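PDB 3WKY: prophenoloxidase b from Marsupenaeus japonicus, which is the inactive precursor of phenoloxidase, a type 3 copper protein that probably hydroxylates monophenols and oxidises o-diphenols once activated. Local coordinates for residues Val491-Pro494 with Phe498-Met501. Sequence-based numbering, arbitrary orientation.
Sequences VNNP and FKRM. With NAG (2-acetamido-2-deoxy-beta-D-glucopyranose), chain E.
Asn493 and Lys499 are the nearest backbone positions, with Asn493 CA and Lys499 CA 7.3 Å apart. They lie where the chain crosses from one sheet to the other in the immunoglobulin-like beta sandwich of the hemocyanin family. Strand 485-493 is the middle strand of a three-stranded antiparallel sheet; strand 501-509 belongs to the larger mixed sheet. The segments therefore meet through side chains, while their backbones hydrogen-bond to other strands and loops: Asn493 to Gly541, Lys499 to Ile538.

Val491 and Met501 meet tip to tip in the buried interior. Met501 CE lies 3.7 Å from Val491 CG1 and 4.0 Å from Val491 CG2, so the one methyl packs against both branches. Ile545 touches both side chains.

Asn493 extends from the strand with CG anti to its backbone N (chi1 175°). Asn493 OD1 hydrogen-bonds to Thr495 OG1, and Asn493 ND2 to the carbonyls of Asp497 and Ile538. These bonds fix the rotation of the amide and tie the end of the strand to the connecting loop and to the loop before strand 541-548.

The side chains of Asn493 and Lys499 cross at about a right angle, with Lys499 CG 3.5 Å from Asn493 ND2. A bend at chi2 (-69°) then carries the chain away toward the N-glycan on Asn422. There Lys499 NZ donates a hydrogen bond of 2.8 Å to the ring oxygen O5 of NAG.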
ATOM      1  N   VAL A 491       8.071 -27.176  55.959  1.00 23.10           N
ATOM      2  CA  VAL A 491       8.561 -28.339  55.228  1.00 18.71           C
ATOM      3  C   VAL A 491       8.698 -29.559  56.141  1.00 31.41           C
ATOM      4  O   VAL A 491       8.685 -29.433  57.366  1.00 26.44           O
ATOM      5  CB  VAL A 491       9.910 -28.074  54.551  1.00 21.99           C
ATOM      6  CG1 VAL A 491       9.833 -26.827  53.665  1.00 17.81           C
ATOM      7  CG2 VAL A 491      11.012 -27.915  55.582  1.00 25.59           C
ATOM      8  N   ASN A 492       8.824 -30.733  55.534  1.00 24.99           N
ATOM      9  CA  ASN A 492       9.139 -31.940  56.288  1.00 27.38           C
ATOM     10  C   ASN A 492      10.337 -32.659  55.706  1.00 29.31           C
ATOM     11  O   ASN A 492      10.418 -32.876  54.493  1.00 28.70           O
ATOM     12  CB  ASN A 492       7.952 -32.904  56.343  1.00 26.19           C
ATOM     13  CG  ASN A 492       8.207 -34.077  57.288  1.00 33.48           C
ATOM     14  OD1 ASN A 492       8.467 -33.870  58.473  1.00 26.51           O
ATOM     15  ND2 ASN A 492       8.142 -35.306  56.767  1.00 25.94           N
ATOM     16  N   ASN A 493      11.277 -33.019  56.576  1.00 23.24           N
ATOM     17  CA  ASN A 493      12.372 -33.890  56.201  1.00 23.10           C
ATOM     18  C   ASN A 493      12.029 -35.267  56.746  1.00 34.28           C
ATOM     19  O   ASN A 493      12.106 -35.489  57.956  1.00 27.55           O
ATOM     20  CB  ASN A 493      13.678 -33.383  56.812  1.00 23.11           C
ATOM     21  CG  ASN A 493      14.849 -34.314  56.566  1.00 24.32           C
ATOM     22  OD1 ASN A 493      14.720 -35.359  55.926  1.00 27.09           O
ATOM     23  ND2 ASN A 493      16.015 -33.927  57.072  1.00 25.58           N
ATOM     24  N   PRO A 494      11.625 -36.186  55.856  1.00 31.71           N
ATOM     25  CA  PRO A 494      11.214 -37.529  56.278  1.00 30.50           C
ATOM     26  C   PRO A 494      12.390 -38.488  56.382  1.00 28.34           C
ATOM     27  O   PRO A 494      12.187 -39.648  56.727  1.00 35.10           O
ATOM     28  CB  PRO A 494      10.289 -37.973  55.148  1.00 29.29           C
ATOM     29  CG  PRO A 494      10.874 -37.298  53.920  1.00 32.97           C
ATOM     30  CD  PRO A 494      11.360 -35.947  54.421  1.00 27.53           C
ATOM     31  N   PHE A 498      20.246 -34.942  58.461  1.00 30.14           N
ATOM     32  CA  PHE A 498      20.054 -33.536  58.149  1.00 33.92           C
ATOM     33  C   PHE A 498      20.132 -33.375  56.638  1.00 29.55           C
ATOM     34  O   PHE A 498      20.913 -34.063  55.977  1.00 27.48           O
ATOM     35  CB  PHE A 498      21.131 -32.682  58.815  1.00 31.72           C
ATOM     36  CG  PHE A 498      20.860 -32.390  60.259  1.00 29.15           C
ATOM     37  CD1 PHE A 498      21.111 -33.345  61.233  1.00 39.17           C
ATOM     38  CD2 PHE A 498      20.345 -31.160  60.646  1.00 27.59           C
ATOM     39  CE1 PHE A 498      20.855 -33.078  62.567  1.00 33.37           C
ATOM     40  CE2 PHE A 498      20.087 -30.887  61.981  1.00 39.88           C
ATOM     41  CZ  PHE A 498      20.342 -31.851  62.943  1.00 36.25           C
ATOM     42  N   LYS A 499      19.327 -32.468  56.093  1.00 27.57           N
ATOM     43  CA  LYS A 499      19.313 -32.260  54.649  1.00 31.16           C
ATOM     44  C   LYS A 499      19.458 -30.776  54.347  1.00 27.77           C
ATOM     45  O   LYS A 499      18.844 -29.942  55.015  1.00 34.95           O
ATOM     46  CB  LYS A 499      18.008 -32.780  54.043  1.00 30.97           C
ATOM     47  CG  LYS A 499      17.819 -34.294  54.081  1.00 29.57           C
ATOM     48  CD  LYS A 499      18.780 -34.998  53.140  1.00 28.22           C
ATOM     49  CE  LYS A 499      18.511 -36.495  53.112  1.00 45.98           C
ATOM     50  NZ  LYS A 499      19.517 -37.215  52.289  1.00 46.98           N
ATOM     51  N   ARG A 500      20.289 -30.455  53.361  1.00 31.51           N
ATOM     52  CA  ARG A 500      20.410 -29.086  52.878  1.00 34.69           C
ATOM     53  C   ARG A 500      19.405 -28.909  51.749  1.00 25.97           C
ATOM     54  O   ARG A 500      19.174 -29.833  50.963  1.00 26.38           O
ATOM     55  CB  ARG A 500      21.804 -28.819  52.313  1.00 36.10           C
ATOM     56  CG  ARG A 500      22.954 -28.957  53.290  1.00 52.24           C
ATOM     57  CD  ARG A 500      24.272 -28.523  52.641  1.00 56.84           C
ATOM     58  NE  ARG A 500      24.455 -29.093  51.306  1.00 41.94           N
ATOM     59  CZ  ARG A 500      24.798 -30.358  51.074  1.00 53.87           C
ATOM     60  NH1 ARG A 500      24.991 -31.189  52.093  1.00 65.47           N
ATOM     61  NH2 ARG A 500      24.947 -30.800  49.830  1.00 45.17           N
ATOM     62  N   MET A 501      18.805 -27.733  51.662  1.00 25.92           N
ATOM     63  CA  MET A 501      17.950 -27.469  50.521  1.00 30.97           C
ATOM     64  C   MET A 501      18.029 -26.024  50.063  1.00 22.48           C
ATOM     65  O   MET A 501      18.447 -25.137  50.818  1.00 22.24           O
ATOM     66  CB  MET A 501      16.515 -27.841  50.849  1.00 31.67           C
ATOM     67  CG  MET A 501      15.944 -27.011  51.935  1.00 42.92           C
ATOM     68  SD  MET A 501      14.478 -26.229  51.297  1.00 57.75           S
ATOM     69  CE  MET A 501      13.367 -26.561  52.647  1.00 29.88           C
TER
HETATM   70  C1  NAG E 701      18.080 -37.555  48.821  1.00 46.29           C
HETATM   71  C2  NAG E 701      18.213 -37.679  47.292  1.00 59.34           C
HETATM   72  C3  NAG E 701      19.519 -38.291  46.768  1.00 63.82           C
HETATM   73  C4  NAG E 701      20.683 -38.254  47.749  1.00 66.46           C
HETATM   74  C5  NAG E 701      20.183 -38.634  49.126  1.00 61.42           C
HETATM   75  C6  NAG E 701      21.340 -38.743  50.116  1.00 63.53           C
HETATM   76  C7  NAG E 701      15.969 -38.010  46.334  1.00 54.38           C
HETATM   77  C8  NAG E 701      14.720 -38.696  46.804  1.00 57.50           C
HETATM   78  N2  NAG E 701      17.124 -38.502  46.784  1.00 52.78           N
HETATM   79  O3  NAG E 701      19.900 -37.605  45.596  1.00 65.18           O
HETATM   80  O4  NAG E 701      21.688 -39.159  47.348  1.00 69.93           O
HETATM   81  O5  NAG E 701      19.303 -37.616  49.530  1.00 60.03           O
HETATM   82  O6  NAG E 701      22.079 -37.540  50.103  1.00 64.87           O
HETATM   83  O7  NAG E 701      15.882 -37.050  45.568  1.00 49.69           O